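Local coordinates for protein lactaldehyde dehydrogenase (Escherichia coli, PDB 2IMP) that oxidises L-lactaldehyde irreversibly to L-lactate with NAD+ as the electron acceptor, and also accepts glycolaldehyde, as a homotetrameric aldehyde dehydrogenase, at residues A[74-77]-A[78-82]; A[184-187]-A[188-192]. All coordinates share one frame; numbering follows the deposited sequence.

Interaction 1: A[74-77]-A[78-82]; sequences KISA and GIRER
Arg80 N donates to Ser76 O at 3.0 Å with an N-H...O angle of 163°, the straightest of four successive i to i+4 backbone bonds that carry helix 65-81 through its last two turns. Ile79 N to Ile75 O (2.9 Å) and Gly78 N to Lys74 O precede it, and Glu81 N to Ala77 O, longer at 3.2 Å, follows. Beyond that the bonding frays: Arg82 N has weak bonds to both Gly78 O and Ile79 O, and Arg82 is the first residue to leave helical geometry.

The side chains repeat the same spacing. Arg80 has CG beside its own backbone N (chi1 -65°) and an extended chain from CG to NE, which carries the guanidinium back along the helix until NH1 lies 3.6 Å from Ser76 OG. The two polar ends are neighbours that converge on a common acid: Asp113 of helix 98-116 is hydrogen-bonded to Ser76 OG and salt-bridged to Arg80 NH2, which Asp110 also engages. Ser76 OG, set between its backbone N and carbonyl carbon, is also hydrogen-bonded to Arg73 O, and its single proton is probably shared between the two. Glu81 lays its CG 3.4 Å from Ala77 O, a methylene packed against the carbonyl oxygen that accepts the residue's own N-H.

On the buried side, Ile79 CG1 packs 3.3 Å from Ile75 O, while its CD1 meets Ile75 CG2 at 4.2 Å. Around this isoleucine pair lie Phe156 and Met163 of helix 155-168 and Phe188 and Ile191 of helix 183-195.

This end of the helix is therefore amphipathic: isoleucines one turn apart face neighbouring helices, and the serine and arginine, also one turn apart, give helix 98-116 a charged, hydrogen-bonded attachment that probably favours an ionised Asp113.

Interaction 2: A[184-187]-A[188-192]; sequences NAIA and FAKIV
Ile186 CG2 meets Lys190 CE at 3.8 Å, a contact between side chains one helical turn apart. The lysine runs fully extended beyond CG, and with CG beside its own backbone N (chi1 -69°) its aliphatic chain starts back over the preceding turn, CG lying 3.3 Å from Ile186 O. That same carbonyl accepts Lys190 N at 3.0 Å. Ile191 does likewise one residue on, its CG1 packing 3.5 Å from Ala187 O, the acceptor of its own N-H. Phe188 behaves differently: CG stands anti to the backbone N (chi1 -172°), which swings the ring away from the preceding turn and leaves only CB close, 3.4 Å from Ala185 O.

Phe188 N to Asn184 O and Ala189 N to Ala185 O complete the run of i to i+4 bonds. Ala185 and Ala189 rest on Leu204 of strand 202-204, where Ile186 joins them, and the Phe188 ring meets that of Phe202 with planes about 35° apart. Helix 183-195 is the crossover of the beta-alpha-beta unit between strands 172-176 and 202-204, with helices 65-81 and 155-168 also packed against it.

Interactions 1 and 2 are short runs, each a little over two turns, of two packed helices, their centres about 10 Å apart. At the seam hydrocarbon meets hydrocarbon, Phe188 CZ lying 3.8 Å from Ile75 CG2, and a methyl meets a backbone carbonyl, Ile191 CD1 being 3.7 Å from Gly78 O. Both share the i to i+4 pattern, but 74-82 frays at Arg82 while 184-192 runs on. Residues 184-192 are almost entirely buried, and Lys190 alone among the touching residues is exposed. Residues 74-82 lie farther out, with an apolar face and a polar one. At the end of helix 65-81, Arg82 reaches across to helix 183-195, touching Lys190 and forming a salt bridge with Glu194.

Interaction 1: A[74-77]-A[78-82]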
ATOM      1  N   LYS A  74       4.648 -28.290   0.903  1.00 11.76           N
ATOM      2  CA  LYS A  74       5.041 -29.678   1.065  1.00 12.83           C
ATOM      3  C   LYS A  74       5.743 -29.878   2.408  1.00 13.75           C
ATOM      4  O   LYS A  74       5.579 -30.909   3.060  1.00 14.23           O
ATOM      5  CB  LYS A  74       5.973 -30.112  -0.069  1.00 13.19           C
ATOM      6  CG  LYS A  74       5.274 -30.207  -1.410  1.00 17.24           C
ATOM      7  CD  LYS A  74       6.232 -30.575  -2.518  1.00 20.62           C
ATOM      8  CE  LYS A  74       5.501 -30.655  -3.848  1.00 23.67           C
ATOM      9  NZ  LYS A  74       6.453 -30.924  -4.967  1.00 31.00           N
ATOM     10  N   ILE A  75       6.520 -28.874   2.811  1.00 13.46           N
ATOM     11  CA  ILE A  75       7.209 -28.945   4.086  1.00 13.38           C
ATOM     12  C   ILE A  75       6.232 -28.891   5.281  1.00 12.64           C
ATOM     13  O   ILE A  75       6.338 -29.683   6.212  1.00 13.35           O
ATOM     14  CB  ILE A  75       8.257 -27.814   4.226  1.00 13.17           C
ATOM     15  CG1 ILE A  75       9.374 -28.023   3.202  1.00 11.28           C
ATOM     16  CG2 ILE A  75       8.827 -27.804   5.646  1.00 12.23           C
ATOM     17  CD1 ILE A  75      10.368 -26.885   3.117  1.00  9.15           C
ATOM     18  N   SER A  76       5.284 -27.958   5.240  1.00 12.33           N
ATOM     19  CA  SER A  76       4.310 -27.873   6.315  1.00 13.19           C
ATOM     20  C   SER A  76       3.506 -29.174   6.432  1.00 13.49           C
ATOM     21  O   SER A  76       3.237 -29.650   7.532  1.00 15.71           O
ATOM     22  CB  SER A  76       3.352 -26.696   6.097  1.00 13.45           C
ATOM     23  OG  SER A  76       2.537 -26.906   4.959  1.00 21.05           O
ATOM     24  N   ALA A  77       3.128 -29.734   5.285  1.00 13.47           N
ATOM     25  CA  ALA A  77       2.397 -30.991   5.276  1.00 15.51           C
ATOM     26  C   ALA A  77       3.238 -32.133   5.892  1.00 15.13           C
ATOM     27  O   ALA A  77       2.710 -33.014   6.564  1.00 16.02           O
ATOM     28  CB  ALA A  77       1.990 -31.352   3.851  1.00 15.58           C
ATOM     29  N   GLY A  78       4.547 -32.083   5.658  1.00 14.91           N
ATOM     30  CA  GLY A  78       5.435 -33.089   6.214  1.00 14.30           C
ATOM     31  C   GLY A  78       5.492 -32.933   7.726  1.00 16.05           C
ATOM     32  O   GLY A  78       5.543 -33.920   8.467  1.00 15.03           O
ATOM     33  N   ILE A  79       5.481 -31.683   8.186  1.00 13.38           N
ATOM     34  CA  ILE A  79       5.503 -31.400   9.616  1.00 13.39           C
ATOM     35  C   ILE A  79       4.244 -31.923  10.355  1.00 15.02           C
ATOM     36  O   ILE A  79       4.351 -32.551  11.414  1.00 14.56           O
ATOM     37  CB  ILE A  79       5.643 -29.880   9.875  1.00 13.18           C
ATOM     38  CG1 ILE A  79       7.047 -29.415   9.470  1.00 11.65           C
ATOM     39  CG2 ILE A  79       5.330 -29.565  11.340  1.00 10.40           C
ATOM     40  CD1 ILE A  79       7.243 -27.901   9.527  1.00 11.17           C
ATOM     41  N   ARG A  80       3.068 -31.659   9.789  1.00 14.39           N
ATOM     42  CA  ARG A  80       1.837 -32.139  10.403  1.00 16.93           C
ATOM     43  C   ARG A  80       1.806 -33.684  10.512  1.00 18.86           C
ATOM     44  O   ARG A  80       1.308 -34.235  11.490  1.00 19.95           O
ATOM     45  CB  ARG A  80       0.616 -31.643   9.620  1.00 17.43           C
ATOM     46  CG  ARG A  80       0.447 -30.128   9.642  1.00 18.64           C
ATOM     47  CD  ARG A  80      -0.925 -29.692   9.125  1.00 17.80           C
ATOM     48  NE  ARG A  80      -1.064 -28.236   9.138  1.00 17.74           N
ATOM     49  CZ  ARG A  80      -0.746 -27.441   8.121  1.00 18.48           C
ATOM     50  NH1 ARG A  80      -0.280 -27.959   6.989  1.00 18.30           N
ATOM     51  NH2 ARG A  80      -0.873 -26.124   8.244  1.00 18.80           N
ATOM     52  N   GLU A  81       2.351 -34.355   9.499  1.00 19.56           N
ATOM     53  CA  GLU A  81       2.423 -35.815   9.494  1.00 23.16           C
ATOM     54  C   GLU A  81       3.281 -36.380  10.656  1.00 22.76           C
ATOM     55  O   GLU A  81       3.019 -37.463  11.172  1.00 23.77           O
ATOM     56  CB  GLU A  81       3.003 -36.310   8.164  1.00 25.32           C
ATOM     57  CG  GLU A  81       2.023 -36.327   7.004  1.00 31.72           C
ATOM     58  CD  GLU A  81       2.714 -36.556   5.670  1.00 36.28           C
ATOM     59  OE1 GLU A  81       3.538 -37.492   5.581  1.00 38.59           O
ATOM     60  OE2 GLU A  81       2.433 -35.806   4.708  1.00 39.67           O
ATOM     61  N   ARG A  82       4.302 -35.625  11.043  1.00 22.65           N
ATOM     62  CA  ARG A  82       5.188 -36.025  12.126  1.00 23.11           C
ATOM     63  C   ARG A  82       5.025 -35.178  13.409  1.00 21.95           C
ATOM     64  O   ARG A  82       5.900 -35.183  14.276  1.00 22.39           O
ATOM     65  CB  ARG A  82       6.641 -35.938  11.658  1.00 25.70           C
ATOM     66  CG  ARG A  82       6.934 -36.800  10.455  1.00 31.90           C
ATOM     67  CD  ARG A  82       8.381 -36.695  10.012  1.00 35.14           C
ATOM     68  NE  ARG A  82       8.668 -37.711   9.007  1.00 39.43           N
ATOM     69  CZ  ARG A  82       9.884 -38.027   8.574  1.00 41.39           C
ATOM     70  NH1 ARG A  82      10.953 -37.406   9.050  1.00 40.05           N
ATOM     71  NH2 ARG A  82      10.030 -38.995   7.681  1.00 43.77           N
TER

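Interaction 2: A[184-187]-A[188-192]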
ATOM      1  N   ASN A 184      14.934 -30.964  17.219  1.00 14.74           N
ATOM      2  CA  ASN A 184      13.764 -30.567  16.459  1.00 13.58           C
ATOM      3  C   ASN A 184      14.171 -30.042  15.067  1.00 12.28           C
ATOM      4  O   ASN A 184      13.446 -30.217  14.089  1.00 12.90           O
ATOM      5  CB  ASN A 184      12.991 -29.485  17.217  1.00 13.81           C
ATOM      6  CG  ASN A 184      13.785 -28.208  17.374  1.00 14.34           C
ATOM      7  OD1 ASN A 184      13.828 -27.377  16.450  1.00 13.51           O
ATOM      8  ND2 ASN A 184      14.422 -28.033  18.510  1.00 14.15           N
ATOM      9  N   ALA A 185      15.347 -29.418  15.005  1.00 11.63           N
ATOM     10  CA  ALA A 185      15.867 -28.888  13.751  1.00 11.44           C
ATOM     11  C   ALA A 185      16.314 -30.003  12.786  1.00 13.60           C
ATOM     12  O   ALA A 185      16.185 -29.877  11.568  1.00 12.02           O
ATOM     13  CB  ALA A 185      17.019 -27.945  14.021  1.00 13.26           C
ATOM     14  N   ILE A 186      16.860 -31.080  13.348  1.00 14.06           N
ATOM     15  CA  ILE A 186      17.253 -32.217  12.534  1.00 12.43           C
ATOM     16  C   ILE A 186      16.002 -32.845  11.904  1.00 11.09           C
ATOM     17  O   ILE A 186      16.000 -33.229  10.742  1.00 13.25           O
ATOM     18  CB  ILE A 186      17.996 -33.297  13.375  1.00 11.80           C
ATOM     19  CG1 ILE A 186      19.430 -32.845  13.653  1.00 10.42           C
ATOM     20  CG2 ILE A 186      17.999 -34.645  12.632  1.00  9.85           C
ATOM     21  CD1 ILE A 186      20.282 -32.727  12.408  1.00 11.66           C
ATOM     22  N   ALA A 187      14.942 -32.933  12.701  1.00 13.11           N
ATOM     23  CA  ALA A 187      13.688 -33.467  12.205  1.00 13.63           C
ATOM     24  C   ALA A 187      13.137 -32.570  11.067  1.00 14.15           C
ATOM     25  O   ALA A 187      12.569 -33.055  10.090  1.00 13.31           O
ATOM     26  CB  ALA A 187      12.679 -33.573  13.341  1.00 11.08           C
ATOM     27  N   PHE A 188      13.329 -31.261  11.210  1.00 14.33           N
ATOM     28  CA  PHE A 188      12.895 -30.340  10.167  1.00 13.27           C
ATOM     29  C   PHE A 188      13.675 -30.601   8.868  1.00 12.79           C
ATOM     30  O   PHE A 188      13.101 -30.616   7.780  1.00 13.55           O
ATOM     31  CB  PHE A 188      13.095 -28.881  10.611  1.00 11.67           C
ATOM     32  CG  PHE A 188      12.497 -27.870   9.661  1.00 13.77           C
ATOM     33  CD1 PHE A 188      13.104 -27.591   8.439  1.00 11.77           C
ATOM     34  CD2 PHE A 188      11.324 -27.201   9.992  1.00 12.24           C
ATOM     35  CE1 PHE A 188      12.544 -26.660   7.557  1.00 14.83           C
ATOM     36  CE2 PHE A 188      10.757 -26.271   9.118  1.00 13.61           C
ATOM     37  CZ  PHE A 188      11.371 -25.998   7.902  1.00 11.76           C
ATOM     38  N   ALA A 189      14.983 -30.812   9.006  1.00 13.16           N
ATOM     39  CA  ALA A 189      15.831 -31.098   7.854  1.00 14.33           C
ATOM     40  C   ALA A 189      15.446 -32.419   7.139  1.00 15.63           C
ATOM     41  O   ALA A 189      15.485 -32.507   5.909  1.00 15.66           O
ATOM     42  CB  ALA A 189      17.300 -31.142   8.280  1.00 12.27           C
ATOM     43  N   LYS A 190      15.086 -33.433   7.924  1.00 16.23           N
ATOM     44  CA  LYS A 190      14.673 -34.705   7.347  1.00 16.60           C
ATOM     45  C   LYS A 190      13.437 -34.540   6.449  1.00 15.97           C
ATOM     46  O   LYS A 190      13.329 -35.172   5.396  1.00 17.29           O
ATOM     47  CB  LYS A 190      14.370 -35.723   8.450  1.00 19.15           C
ATOM     48  CG  LYS A 190      15.589 -36.188   9.231  1.00 21.02           C
ATOM     49  CD  LYS A 190      15.183 -37.179  10.323  1.00 27.27           C
ATOM     50  CE  LYS A 190      16.392 -37.709  11.094  1.00 29.75           C
ATOM     51  NZ  LYS A 190      15.989 -38.723  12.117  1.00 31.55           N
ATOM     52  N   ILE A 191      12.512 -33.687   6.884  1.00 15.73           N
ATOM     53  CA  ILE A 191      11.317 -33.411   6.095  1.00 13.40           C
ATOM     54  C   ILE A 191      11.690 -32.713   4.771  1.00 14.80           C
ATOM     55  O   ILE A 191      11.192 -33.066   3.702  1.00 14.75           O
ATOM     56  CB  ILE A 191      10.319 -32.546   6.898  1.00 14.29           C
ATOM     57  CG1 ILE A 191       9.718 -33.394   8.027  1.00 13.57           C
ATOM     58  CG2 ILE A 191       9.223 -31.996   5.973  1.00 11.36           C
ATOM     59  CD1 ILE A 191       8.943 -32.606   9.057  1.00 16.14           C
ATOM     60  N   VAL A 192      12.587 -31.737   4.872  1.00 13.51           N
ATOM     61  CA  VAL A 192      13.076 -31.030   3.700  1.00 14.10           C
ATOM     62  C   VAL A 192      13.737 -32.004   2.708  1.00 14.74           C
ATOM     63  O   VAL A 192      13.528 -31.934   1.493  1.00 13.99           O
ATOM     64  CB  VAL A 192      14.109 -29.956   4.105  1.00 14.01           C
ATOM     65  CG1 VAL A 192      14.830 -29.423   2.870  1.00 13.59           C
ATOM     66  CG2 VAL A 192      13.404 -28.818   4.852  1.00 13.97           C
TER